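Local atomic coordinates of Csc2 (Thermofilum pendens, PDB entry 4TXD), a protein that probably binds RNA as a Cas7-family protein of type I-D CRISPR immunity in prokaryotes, and carries a bound zinc ion. Residues G31-Y36 / V285-Y290; I53-L58 / A245-L250; D249-E254 / W348-D353; L255-Y260 / N341-D346. All blocks are in the same frame, centred on the assembly; numbering follows the deposited sequence.

In the fold
From the N terminus, the 3-10 turn at residues 31-36 comes first; interaction 1 brings it back to residues 285-290, at the end of strand 277-288 and just beyond it, and so closes a loop of about 250 residues. Interaction 2 lies within that loop, pairing strand 52-61 with strand 240-247, and strands 52-61 and 277-288 are themselves neighbours in the same sheet. Asp249 and Leu250 end interaction 2 and begin interaction 3, which joins the start of helix 252-263 to helix 343-365. Interaction 4 ties the same two helices together and is enclosed by interaction 3. Both helix contacts cross interaction 1 along the chain, whereas interactions 2 and 4 follow in series. Leu255 packs on Leu33 and Leu247.

Interaction 1: residues G31-Y36 / V285-Y290; sequences GDLRPY and VKAGKY
The methyl group of Ala287 sits squarely over the face of the Tyr36 ring, its CB 3.4 Å from the ring centroid and only 6° off the ring normal. This is a CH-pi contact in which all six ring carbons share the methyl almost equally. Beside it, Leu33 reaches the strand with both branches: CD2 lies 4.0 Å from Ala287 CB, and CD1 meets Val285 CG2 at 4.0 Å. Ala287 therefore fits between ring and leucine. Tyr36 can cover it because its CG stands anti to the carbonyl carbon (chi1 -62°), which swings the ring out over the strand. The 3-10 turn spaces these two side chains three residues apart, with Tyr36 N bonded to Leu33 O at 2.8 Å and Arg34 N bonded to Gly31 O at 3.2 Å. The carbonyl oxygens of Asp32 and Leu33 lie in plane at the edge of the ring, and His51 adds an edge-to-face ring contact. With a serine at Tyr36, the Ala287 methyl would probably lose its aromatic cover and His51 its ring partner. Farther out, Arg34 forms salt bridges with Asp23 and Glu252, while backbone bonds of Val285 to Thr324 and Gly288 to Arg52 hold the strand between its neighbours. The contact thus seats an N-terminal 3-10 turn against a strand of the antiparallel sheet in a protein with an RRM-like domain.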
loop_
_atom_site.group_PDB
_atom_site.type_symbol
_atom_site.label_atom_id
_atom_site.label_comp_id
_atom_site.label_asym_id
_atom_site.label_seq_id
_atom_site.Cartn_x
_atom_site.Cartn_y
_atom_site.Cartn_z
ATOM N N GLY A 31 18.203 -3.125 9.926
ATOM C CA GLY A 31 19.071 -4.154 9.429
ATOM C C GLY A 31 18.663 -5.575 9.699
ATOM O O GLY A 31 18.932 -6.430 8.900
ATOM N N ASP A 32 18.034 -5.834 10.827
ATOM C CA ASP A 32 17.674 -7.188 11.165
ATOM C C ASP A 32 16.558 -7.744 10.299
ATOM O O ASP A 32 16.230 -8.884 10.406
ATOM C CB ASP A 32 17.338 -7.332 12.630
ATOM C CG ASP A 32 18.539 -7.121 13.535
ATOM O OD1 ASP A 32 19.630 -6.842 13.032
ATOM O OD2 ASP A 32 18.387 -7.245 14.748
ATOM N N LEU A 33 15.986 -6.920 9.443
ATOM C CA LEU A 33 14.978 -7.380 8.509
ATOM C C LEU A 33 15.545 -8.212 7.364
ATOM O O LEU A 33 14.883 -9.032 6.824
ATOM C CB LEU A 33 14.230 -6.188 7.922
ATOM C CG LEU A 33 13.201 -5.469 8.789
ATOM C CD1 LEU A 33 12.400 -4.517 7.961
ATOM C CD2 LEU A 33 12.294 -6.440 9.477
ATOM N N ARG A 34 16.795 -7.968 7.015
ATOM C CA ARG A 34 17.423 -8.555 5.824
ATOM C C ARG A 34 17.224 -10.046 5.611
ATOM O O ARG A 34 16.899 -10.477 4.534
ATOM C CB ARG A 34 18.911 -8.232 5.794
ATOM C CG ARG A 34 19.250 -6.857 5.284
ATOM C CD ARG A 34 20.202 -6.889 4.101
ATOM N NE ARG A 34 20.234 -5.617 3.401
ATOM C CZ ARG A 34 20.757 -4.530 3.922
ATOM N NH1 ARG A 34 20.759 -3.398 3.257
ATOM N NH2 ARG A 34 21.297 -4.593 5.106
ATOM N N PRO A 35 17.467 -10.830 6.739
ATOM C CA PRO A 35 17.263 -12.265 6.512
ATOM C C PRO A 35 15.882 -12.623 5.986
ATOM O O PRO A 35 15.722 -13.657 5.416
ATOM C CB PRO A 35 17.387 -12.867 7.890
ATOM C CG PRO A 35 18.337 -12.024 8.581
ATOM C CD PRO A 35 17.914 -10.673 8.212
ATOM N N TYR A 36 14.902 -11.783 6.233
ATOM C CA TYR A 36 13.539 -12.061 5.865
ATOM C C TYR A 36 13.157 -11.559 4.495
ATOM O O TYR A 36 12.079 -11.779 4.075
ATOM C CB TYR A 36 12.596 -11.429 6.874
ATOM C CG TYR A 36 12.723 -11.934 8.269
ATOM C CD1 TYR A 36 13.618 -11.384 9.140
ATOM C CD2 TYR A 36 11.919 -12.935 8.719
ATOM C CE1 TYR A 36 13.728 -11.837 10.418
ATOM C CE2 TYR A 36 12.013 -13.396 9.995
ATOM C CZ TYR A 36 12.927 -12.844 10.838
ATOM O OH TYR A 36 13.005 -13.306 12.104
ATOM N N VAL A 285 8.032 -1.762 12.628
ATOM C CA VAL A 285 7.946 -2.992 11.844
ATOM C C VAL A 285 8.364 -4.204 12.673
ATOM O O VAL A 285 9.078 -4.077 13.662
ATOM C CB VAL A 285 8.825 -2.935 10.573
ATOM C CG1 VAL A 285 8.386 -1.803 9.665
ATOM C CG2 VAL A 285 10.303 -2.785 10.954
ATOM N N LYS A 286 7.903 -5.379 12.269
ATOM C CA LYS A 286 8.305 -6.620 12.908
ATOM C C LYS A 286 8.212 -7.778 11.922
ATOM O O LYS A 286 7.181 -7.970 11.276
ATOM C CB LYS A 286 7.444 -6.915 14.135
ATOM C CG LYS A 286 7.975 -8.071 14.963
ATOM C CD LYS A 286 7.024 -8.476 16.068
ATOM C CE LYS A 286 7.599 -9.636 16.867
ATOM N NZ LYS A 286 6.734 -10.003 18.017
ATOM N N ALA A 287 9.289 -8.548 11.812
ATOM C CA ALA A 287 9.290 -9.742 10.975
ATOM C C ALA A 287 8.902 -10.964 11.804
ATOM O O ALA A 287 9.254 -11.066 12.977
ATOM C CB ALA A 287 10.667 -9.941 10.323
ATOM N N GLY A 288 8.168 -11.890 11.204
ATOM C CA GLY A 288 7.762 -13.084 11.919
ATOM C C GLY A 288 7.007 -14.073 11.062
ATOM O O GLY A 288 6.541 -13.741 9.969
ATOM N N LYS A 289 6.898 -15.300 11.557
ATOM C CA LYS A 289 6.124 -16.320 10.882
ATOM C C LYS A 289 4.649 -16.008 11.029
ATOM O O LYS A 289 3.880 -16.148 10.079
ATOM C CB LYS A 289 6.437 -17.706 11.445
ATOM C CG LYS A 289 5.616 -18.816 10.816
ATOM C CD LYS A 289 6.032 -20.185 11.335
ATOM C CE LYS A 289 5.180 -21.285 10.720
ATOM N NZ LYS A 289 5.576 -22.633 11.214
ATOM N N TYR A 290 4.263 -15.574 12.224
ATOM C CA TYR A 290 2.880 -15.196 12.491
ATOM C C TYR A 290 2.772 -13.741 12.947
ATOM O O TYR A 290 3.700 -13.193 13.545
ATOM C CB TYR A 290 2.264 -16.113 13.543
ATOM C CG TYR A 290 2.261 -17.581 13.166
ATOM C CD1 TYR A 290 1.398 -18.069 12.190
ATOM C CD2 TYR A 290 3.112 -18.483 13.795
ATOM C CE1 TYR A 290 1.388 -19.411 11.846
ATOM C CE2 TYR A 290 3.109 -19.828 13.457
ATOM C CZ TYR A 290 2.244 -20.285 12.484
ATOM O OH TYR A 290 2.238 -21.620 12.145
#

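Interaction 2: residues I53-L58 / A245-L250; sequences IEVVFL and AELVDL
Ala245 and Val55 begin a run of antiparallel beta pairing between two strands inside the central sheet of this RRM-containing protein; the short segments run at 149° to each other. Ala245 forms a hydrogen-bonded pair with Val55: its O accepts from Val55 N at 2.8 Å, its N gives to Val55 O at 2.9 Å, and both bonds lie in the carbonyl plane of their acceptors. The edge of the Phe57 ring comes up to Ala245 N, with CE1 at 4.0 Å. Glu246 faces Glu54 as a non-hydrogen-bonded pair on the other face of the sheet, where their CG atoms are 4.3 Å apart. The two carboxylates do not touch; Arg244 forms salt bridges with both, and Arg52 with Glu246, which would probably offset their like charges. Leu247 makes the next hydrogen-bonded pair, its N giving to Ile53 O at 2.8 Å and its O accepting from Ile53 N at 2.9 Å. Helix 252-263 covers the face carrying Ile53, Val55 and Leu247, through Leu255, Thr258 and Leu259. The methyl CG1 of Val55, between its backbone N and carbonyl carbon (chi1 56°), meets both Ala245 CB, at 3.5 Å, and Leu247 CD1, at 3.7 Å.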
loop_
_atom_site.group_PDB
_atom_site.type_symbol
_atom_site.label_atom_id
_atom_site.label_comp_id
_atom_site.label_asym_id
_atom_site.label_seq_id
_atom_site.Cartn_x
_atom_site.Cartn_y
_atom_site.Cartn_z
ATOM N N ILE A 53 6.388 -9.366 7.208
ATOM C CA ILE A 53 6.765 -8.181 7.940
ATOM C C ILE A 53 5.498 -7.374 8.231
ATOM O O ILE A 53 4.794 -6.952 7.310
ATOM C CB ILE A 53 7.769 -7.356 7.154
ATOM C CG1 ILE A 53 9.036 -8.203 6.921
ATOM C CG2 ILE A 53 8.081 -6.037 7.879
ATOM C CD1 ILE A 53 10.071 -7.533 6.048
ATOM N N GLU A 54 5.189 -7.212 9.511
ATOM C CA GLU A 54 4.115 -6.311 9.940
ATOM C C GLU A 54 4.579 -4.862 9.982
ATOM O O GLU A 54 5.652 -4.567 10.515
ATOM C CB GLU A 54 3.601 -6.689 11.326
ATOM C CG GLU A 54 2.786 -7.941 11.408
ATOM C CD GLU A 54 2.454 -8.272 12.840
ATOM O OE1 GLU A 54 3.371 -8.710 13.564
ATOM O OE2 GLU A 54 1.287 -8.087 13.248
ATOM N N VAL A 55 3.773 -3.954 9.434
ATOM C CA VAL A 55 4.028 -2.532 9.608
ATOM C C VAL A 55 2.809 -1.855 10.257
ATOM O O VAL A 55 1.670 -2.032 9.810
ATOM C CB VAL A 55 4.390 -1.843 8.270
ATOM C CG1 VAL A 55 3.325 -2.063 7.236
ATOM C CG2 VAL A 55 4.618 -0.365 8.480
ATOM N N VAL A 56 3.050 -1.122 11.343
ATOM C CA VAL A 56 1.977 -0.405 12.041
ATOM C C VAL A 56 2.191 1.074 11.837
ATOM O O VAL A 56 3.323 1.571 11.939
ATOM C CB VAL A 56 1.934 -0.746 13.549
ATOM C CG1 VAL A 56 0.935 0.150 14.298
ATOM C CG2 VAL A 56 1.566 -2.203 13.746
ATOM N N PHE A 57 1.108 1.781 11.533
ATOM C CA PHE A 57 1.193 3.170 11.171
ATOM C C PHE A 57 -0.022 3.961 11.646
ATOM O O PHE A 57 -1.042 3.389 12.047
ATOM C CB PHE A 57 1.374 3.319 9.644
ATOM C CG PHE A 57 0.255 2.706 8.817
ATOM C CD1 PHE A 57 0.259 1.347 8.496
ATOM C CD2 PHE A 57 -0.774 3.500 8.329
ATOM C CE1 PHE A 57 -0.776 0.790 7.722
ATOM C CE2 PHE A 57 -1.812 2.955 7.555
ATOM C CZ PHE A 57 -1.805 1.595 7.249
ATOM N N LEU A 58 0.102 5.271 11.601
ATOM C CA LEU A 58 -0.967 6.178 11.928
ATOM C C LEU A 58 -1.377 6.978 10.716
ATOM O O LEU A 58 -0.564 7.386 9.962
ATOM C CB LEU A 58 -0.536 7.155 13.014
ATOM C CG LEU A 58 -0.201 6.611 14.381
ATOM C CD1 LEU A 58 0.176 7.714 15.346
ATOM C CD2 LEU A 58 -1.307 5.740 14.914
ATOM N N ALA A 245 -0.302 -3.214 8.099
ATOM C CA ALA A 245 -0.178 -3.965 6.857
ATOM C C ALA A 245 0.785 -5.127 7.035
ATOM O O ALA A 245 1.689 -5.078 7.877
ATOM C CB ALA A 245 0.275 -3.059 5.719
ATOM N N GLU A 246 0.554 -6.194 6.275
ATOM C CA GLU A 246 1.498 -7.307 6.220
ATOM C C GLU A 246 2.179 -7.332 4.850
ATOM O O GLU A 246 1.515 -7.306 3.810
ATOM C CB GLU A 246 0.793 -8.636 6.509
ATOM C CG GLU A 246 0.411 -8.793 7.972
ATOM C CD GLU A 246 -0.196 -10.151 8.270
ATOM O OE1 GLU A 246 -0.168 -11.027 7.376
ATOM O OE2 GLU A 246 -0.712 -10.338 9.392
ATOM N N LEU A 247 3.508 -7.336 4.867
ATOM C CA LEU A 247 4.323 -7.270 3.655
ATOM C C LEU A 247 5.039 -8.606 3.510
ATOM O O LEU A 247 5.785 -9.000 4.396
ATOM C CB LEU A 247 5.333 -6.116 3.725
ATOM C CG LEU A 247 4.821 -4.709 3.401
ATOM C CD1 LEU A 247 3.628 -4.306 4.266
ATOM C CD2 LEU A 247 5.949 -3.678 3.536
ATOM N N VAL A 248 4.776 -9.320 2.419
ATOM C CA VAL A 248 5.336 -10.663 2.253
ATOM C C VAL A 248 6.117 -10.799 0.944
ATOM O O VAL A 248 5.756 -10.199 -0.068
ATOM C CB VAL A 248 4.226 -11.757 2.292
ATOM C CG1 VAL A 248 3.543 -11.781 3.647
ATOM C CG2 VAL A 248 3.202 -11.515 1.214
ATOM N N ASP A 249 7.195 -11.577 0.987
ATOM C CA ASP A 249 7.984 -11.920 -0.198
ATOM C C ASP A 249 8.473 -10.708 -0.979
ATOM O O ASP A 249 8.586 -10.752 -2.206
ATOM C CB ASP A 249 7.171 -12.844 -1.112
ATOM C CG ASP A 249 6.863 -14.166 -0.452
ATOM O OD1 ASP A 249 7.722 -14.643 0.318
ATOM O OD2 ASP A 249 5.767 -14.718 -0.679
ATOM N N LEU A 250 8.768 -9.626 -0.263
ATOM C CA LEU A 250 9.332 -8.442 -0.885
ATOM C C LEU A 250 10.852 -8.467 -0.843
ATOM O O LEU A 250 11.450 -9.041 0.068
ATOM C CB LEU A 250 8.843 -7.159 -0.190
ATOM C CG LEU A 250 7.342 -6.875 -0.164
ATOM C CD1 LEU A 250 7.109 -5.492 0.400
ATOM C CD2 LEU A 250 6.755 -6.986 -1.569
#

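Interaction 3: residues D249-E254 / W348-D353; sequences DLTEPE and WRSSID
A capping box opens helix 252-263, and Ser350 of helix 343-365 reaches into it, touching both of its residues, Thr251 and Glu254. Within the box Thr251 N gives to Glu254 OE1 at 3.1 Å, and Glu254 N returns a weak bond to the N-cap oxygen, Thr251 OG1, at 3.5 Å. Ser350 closes a short chain of bonds: Thr251 OG1 donates to Ser350 OG at 2.7 Å, and Ser350 OG in turn donates a hydrogen bond to Glu254 OE2, also at 2.7 Å, arriving from above the carboxylate plane, 65° out of it. The serine oxygen points across because it is anti to its backbone N (chi1 -166°). Pro253 CG rests on Ser350 CB at 4.1 Å. On the next residue, Ser351 bonds through OG to Phe167 O, and its side chain lies about 7 Å from the bound zinc ion. An alanine in place of Glu254 would remove the acceptor of both Thr251 N and Ser350 OG and would probably cost Arg45 and Arg196 one carboxylate partner each, Arg45 keeping Asp353. Those two arginines meet separate oxygens of the buried carboxylate, Arg45 at OE2 and Arg196 at OE1, a setting likely to keep the acid ionised while it serves as helix cap and interhelix acceptor.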
loop_
_atom_site.group_PDB
_atom_site.type_symbol
_atom_site.label_atom_id
_atom_site.label_comp_id
_atom_site.label_asym_id
_atom_site.label_seq_id
_atom_site.Cartn_x
_atom_site.Cartn_y
_atom_site.Cartn_z
ATOM N N ASP A 249 7.195 -11.577 0.987
ATOM C CA ASP A 249 7.984 -11.920 -0.198
ATOM C C ASP A 249 8.473 -10.708 -0.979
ATOM O O ASP A 249 8.586 -10.752 -2.206
ATOM C CB ASP A 249 7.171 -12.844 -1.112
ATOM C CG ASP A 249 6.863 -14.166 -0.452
ATOM O OD1 ASP A 249 7.722 -14.643 0.318
ATOM O OD2 ASP A 249 5.767 -14.718 -0.679
ATOM N N LEU A 250 8.768 -9.626 -0.263
ATOM C CA LEU A 250 9.332 -8.442 -0.885
ATOM C C LEU A 250 10.852 -8.467 -0.843
ATOM O O LEU A 250 11.450 -9.041 0.068
ATOM C CB LEU A 250 8.843 -7.159 -0.190
ATOM C CG LEU A 250 7.342 -6.875 -0.164
ATOM C CD1 LEU A 250 7.109 -5.492 0.400
ATOM C CD2 LEU A 250 6.755 -6.986 -1.569
ATOM N N THR A 251 11.460 -7.837 -1.838
ATOM C CA THR A 251 12.880 -7.485 -1.783
ATOM C C THR A 251 13.074 -6.205 -0.976
ATOM O O THR A 251 12.107 -5.504 -0.685
ATOM C CB THR A 251 13.455 -7.262 -3.173
ATOM O OG1 THR A 251 12.788 -6.149 -3.768
ATOM C CG2 THR A 251 13.251 -8.507 -4.061
ATOM N N GLU A 252 14.314 -5.882 -0.675
ATOM C CA GLU A 252 14.661 -4.676 0.013
ATOM C C GLU A 252 14.100 -3.419 -0.614
ATOM O O GLU A 252 13.438 -2.692 0.052
ATOM C CB GLU A 252 16.171 -4.584 0.226
ATOM C CG GLU A 252 16.657 -3.268 0.773
ATOM C CD GLU A 252 18.055 -3.342 1.363
ATOM O OE1 GLU A 252 18.592 -4.421 1.593
ATOM O OE2 GLU A 252 18.603 -2.289 1.630
ATOM N N PRO A 253 14.330 -3.158 -1.882
ATOM C CA PRO A 253 13.778 -1.906 -2.410
ATOM C C PRO A 253 12.250 -1.880 -2.522
ATOM O O PRO A 253 11.644 -0.803 -2.495
ATOM C CB PRO A 253 14.413 -1.790 -3.802
ATOM C CG PRO A 253 14.855 -3.151 -4.150
ATOM C CD PRO A 253 15.180 -3.850 -2.871
ATOM N N GLU A 254 11.637 -3.045 -2.676
ATOM C CA GLU A 254 10.181 -3.111 -2.711
ATOM C C GLU A 254 9.616 -2.733 -1.334
ATOM O O GLU A 254 8.678 -1.928 -1.227
ATOM C CB GLU A 254 9.733 -4.505 -3.143
ATOM C CG GLU A 254 10.049 -4.786 -4.614
ATOM C CD GLU A 254 9.844 -6.244 -5.009
ATOM O OE1 GLU A 254 9.495 -7.078 -4.147
ATOM O OE2 GLU A 254 10.047 -6.548 -6.197
ATOM N N TRP A 348 12.799 -0.520 -9.719
ATOM C CA TRP A 348 12.498 -0.915 -11.082
ATOM C C TRP A 348 13.245 -2.213 -11.452
ATOM O O TRP A 348 12.672 -3.110 -11.989
ATOM C CB TRP A 348 12.817 0.205 -12.051
ATOM C CG TRP A 348 11.718 1.034 -12.540
ATOM C CD1 TRP A 348 11.586 2.349 -12.366
ATOM C CD2 TRP A 348 10.616 0.637 -13.347
ATOM N NE1 TRP A 348 10.492 2.811 -12.978
ATOM C CE2 TRP A 348 9.865 1.778 -13.596
ATOM C CE3 TRP A 348 10.187 -0.574 -13.882
ATOM C CZ2 TRP A 348 8.731 1.753 -14.351
ATOM C CZ3 TRP A 348 9.071 -0.589 -14.609
ATOM C CH2 TRP A 348 8.342 0.551 -14.844
ATOM N N ARG A 349 14.515 -2.299 -11.111
ATOM C CA ARG A 349 15.266 -3.552 -11.289
ATOM C C ARG A 349 14.544 -4.736 -10.642
ATOM O O ARG A 349 14.448 -5.817 -11.227
ATOM C CB ARG A 349 16.675 -3.454 -10.690
ATOM C CG ARG A 349 17.701 -2.665 -11.509
ATOM C CD ARG A 349 19.015 -2.486 -10.726
ATOM N NE ARG A 349 19.511 -3.757 -10.210
ATOM C CZ ARG A 349 19.665 -4.050 -8.918
ATOM N NH1 ARG A 349 19.389 -3.158 -7.979
ATOM N NH2 ARG A 349 20.109 -5.245 -8.562
ATOM N N SER A 350 14.050 -4.530 -9.426
ATOM C CA SER A 350 13.328 -5.572 -8.696
ATOM C C SER A 350 12.001 -5.936 -9.372
ATOM O O SER A 350 11.588 -7.103 -9.384
ATOM C CB SER A 350 13.070 -5.118 -7.259
ATOM O OG SER A 350 12.673 -6.198 -6.445
ATOM N N SER A 351 11.338 -4.963 -9.948
ATOM C CA SER A 351 10.050 -5.203 -10.528
ATOM C C SER A 351 10.179 -5.994 -11.807
ATOM O O SER A 351 9.449 -6.897 -12.032
ATOM C CB SER A 351 9.304 -3.915 -10.805
ATOM O OG SER A 351 7.970 -4.110 -11.119
ATOM N N ILE A 352 11.140 -5.619 -12.632
ATOM C CA ILE A 352 11.322 -6.306 -13.889
ATOM C C ILE A 352 11.822 -7.715 -13.612
ATOM O O ILE A 352 11.508 -8.608 -14.320
ATOM C CB ILE A 352 12.214 -5.511 -14.850
ATOM C CG1 ILE A 352 12.054 -6.013 -16.261
ATOM C CG2 ILE A 352 13.635 -5.550 -14.381
ATOM C CD1 ILE A 352 10.720 -5.656 -16.840
ATOM N N ASP A 353 12.554 -7.882 -12.535
ATOM C CA ASP A 353 12.984 -9.177 -12.105
ATOM C C ASP A 353 11.793 -10.078 -11.783
ATOM O O ASP A 353 11.702 -11.170 -12.259
ATOM C CB ASP A 353 13.879 -9.071 -10.900
ATOM C CG ASP A 353 14.442 -10.380 -10.478
ATOM O OD1 ASP A 353 15.045 -11.059 -11.293
ATOM O OD2 ASP A 353 14.282 -10.726 -9.333
#

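Interaction 4: residues L255-Y260 / N341-D346; sequences LVATLY and NGLFKD
Leu343 of segment 341-346 spreads its two methyl groups over one turn of helix 252-263. CD1 goes to Val256, 3.8 Å from its CG1, and the two side chains cross at a slant. CD2 also touches Val256 CG1 but reaches on to Ala257, lying 3.8 Å from Ala257 N and 3.9 Å from Ala257 CB, so the leucine covers backbone as well as side chain. Its CG extends straight away from its own backbone N (chi1 180°), carrying the fork across to the opposing helix. The second torsion, 101°, falls off the usual staggered values; in this pose both methyls meet Val256 and CD2 alone goes on to Ala257.

Phe344 approaches by its ring carbon CE1, which lies 4.2 Å from Ala257 CB and 4.4 Å from Tyr260 CD2. Its first torsion, -93°, is also away from a staggered value and brings the ring round to a helix that its CB does not face directly. The small Ala257 thus receives both large side chains, Leu343 and Phe344. At its polar end Tyr260 OH is held by His337 ND1.

Behind the contact, Lys345 NZ bonds to Asn341 OD1 at 3.2 Å within the same segment and makes a cation-pi contact with Trp123. Val335 in a loop touches Val256, Tyr260 and Leu343, while Leu108 of helix 94-115 touches the side chains of both Tyr260 and Phe344, and Tyr112 that of Phe344. A different side of helix 252-263 rests on strands 52-61 and 240-247, so the helix lies between them and helix 343-365.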
loop_
_atom_site.group_PDB
_atom_site.type_symbol
_atom_site.label_atom_id
_atom_site.label_comp_id
_atom_site.label_asym_id
_atom_site.label_seq_id
_atom_site.Cartn_x
_atom_site.Cartn_y
_atom_site.Cartn_z
ATOM N N LEU A 255 10.210 -3.300 -0.294
ATOM C CA LEU A 255 9.825 -2.983 1.070
ATOM C C LEU A 255 9.990 -1.500 1.386
ATOM O O LEU A 255 9.071 -0.859 1.893
ATOM C CB LEU A 255 10.641 -3.794 2.069
ATOM C CG LEU A 255 10.403 -3.276 3.495
ATOM C CD1 LEU A 255 9.371 -4.122 4.195
ATOM C CD2 LEU A 255 11.679 -3.223 4.285
ATOM N N VAL A 256 11.171 -0.963 1.102
ATOM C CA VAL A 256 11.439 0.431 1.428
ATOM C C VAL A 256 10.548 1.361 0.628
ATOM O O VAL A 256 10.010 2.327 1.178
ATOM C CB VAL A 256 12.918 0.797 1.198
ATOM C CG1 VAL A 256 13.126 2.305 1.417
ATOM C CG2 VAL A 256 13.796 -0.024 2.138
ATOM N N ALA A 257 10.365 1.071 -0.660
ATOM C CA ALA A 257 9.481 1.896 -1.484
ATOM C C ALA A 257 8.026 1.815 -1.004
ATOM O O ALA A 257 7.273 2.785 -1.122
ATOM C CB ALA A 257 9.572 1.488 -2.957
ATOM N N THR A 258 7.632 0.660 -0.476
ATOM C CA THR A 258 6.264 0.518 0.018
ATOM C C THR A 258 6.094 1.375 1.277
ATOM O O THR A 258 5.143 2.149 1.378
ATOM C CB THR A 258 5.924 -0.962 0.281
ATOM O OG1 THR A 258 5.927 -1.648 -0.974
ATOM C CG2 THR A 258 4.539 -1.120 0.920
ATOM N N LEU A 259 7.040 1.261 2.211
ATOM C CA LEU A 259 7.029 2.105 3.413
ATOM C C LEU A 259 6.984 3.580 3.036
ATOM O O LEU A 259 6.231 4.362 3.605
ATOM C CB LEU A 259 8.253 1.824 4.292
ATOM C CG LEU A 259 8.337 0.425 4.907
ATOM C CD1 LEU A 259 9.604 0.283 5.741
ATOM C CD2 LEU A 259 7.120 0.135 5.751
ATOM N N TYR A 260 7.777 3.949 2.043
ATOM C CA TYR A 260 7.881 5.338 1.602
ATOM C C TYR A 260 6.621 5.837 0.900
ATOM O O TYR A 260 6.247 7.003 1.031
ATOM C CB TYR A 260 9.097 5.479 0.677
ATOM C CG TYR A 260 9.404 6.871 0.183
ATOM C CD1 TYR A 260 10.062 7.795 0.997
ATOM C CD2 TYR A 260 9.079 7.254 -1.115
ATOM C CE1 TYR A 260 10.365 9.063 0.532
ATOM C CE2 TYR A 260 9.388 8.517 -1.589
ATOM C CZ TYR A 260 10.030 9.416 -0.761
ATOM O OH TYR A 260 10.329 10.667 -1.236
ATOM N N ASN A 341 19.424 7.534 -9.875
ATOM C CA ASN A 341 20.153 6.355 -9.475
ATOM C C ASN A 341 19.944 5.999 -8.012
ATOM O O ASN A 341 20.716 5.228 -7.439
ATOM C CB ASN A 341 21.641 6.549 -9.781
ATOM C CG ASN A 341 21.889 6.789 -11.252
ATOM O OD1 ASN A 341 21.707 5.890 -12.072
ATOM N ND2 ASN A 341 22.281 8.010 -11.600
ATOM N N GLY A 342 18.881 6.535 -7.416
ATOM C CA GLY A 342 18.540 6.191 -6.045
ATOM C C GLY A 342 17.708 4.916 -5.932
ATOM O O GLY A 342 17.701 4.081 -6.839
ATOM N N LEU A 343 17.006 4.770 -4.812
ATOM C CA LEU A 343 16.204 3.572 -4.540
ATOM C C LEU A 343 15.234 3.164 -5.663
ATOM O O LEU A 343 15.001 1.972 -5.871
ATOM C CB LEU A 343 15.401 3.757 -3.245
ATOM C CG LEU A 343 14.519 2.562 -2.865
ATOM C CD1 LEU A 343 15.188 1.740 -1.772
ATOM C CD2 LEU A 343 13.127 3.010 -2.452
ATOM N N PHE A 344 14.656 4.125 -6.371
ATOM C CA PHE A 344 13.634 3.763 -7.357
ATOM C C PHE A 344 14.241 3.087 -8.579
ATOM O O PHE A 344 13.534 2.436 -9.351
ATOM C CB PHE A 344 12.803 4.976 -7.781
ATOM C CG PHE A 344 11.540 5.152 -6.953
ATOM C CD1 PHE A 344 11.596 5.072 -5.568
ATOM C CD2 PHE A 344 10.312 5.371 -7.557
ATOM C CE1 PHE A 344 10.443 5.213 -4.793
ATOM C CE2 PHE A 344 9.147 5.513 -6.791
ATOM C CZ PHE A 344 9.217 5.435 -5.406
ATOM N N LYS A 345 15.550 3.229 -8.753
ATOM C CA LYS A 345 16.236 2.466 -9.782
ATOM C C LYS A 345 16.262 0.999 -9.367
ATOM O O LYS A 345 15.971 0.105 -10.164
ATOM C CB LYS A 345 17.658 2.994 -10.007
ATOM C CG LYS A 345 18.359 2.387 -11.226
ATOM C CD LYS A 345 19.805 2.886 -11.321
ATOM C CE LYS A 345 20.539 2.289 -12.522
ATOM N NZ LYS A 345 21.958 2.763 -12.624
ATOM N N ASP A 346 16.599 0.752 -8.110
ATOM C CA ASP A 346 16.642 -0.610 -7.620
ATOM C C ASP A 346 15.232 -1.192 -7.544
ATOM O O ASP A 346 15.044 -2.394 -7.721
ATOM C CB ASP A 346 17.337 -0.661 -6.277
ATOM C CG ASP A 346 18.766 -0.179 -6.363
ATOM O OD1 ASP A 346 19.491 -0.661 -7.256
ATOM O OD2 ASP A 346 19.153 0.699 -5.568
#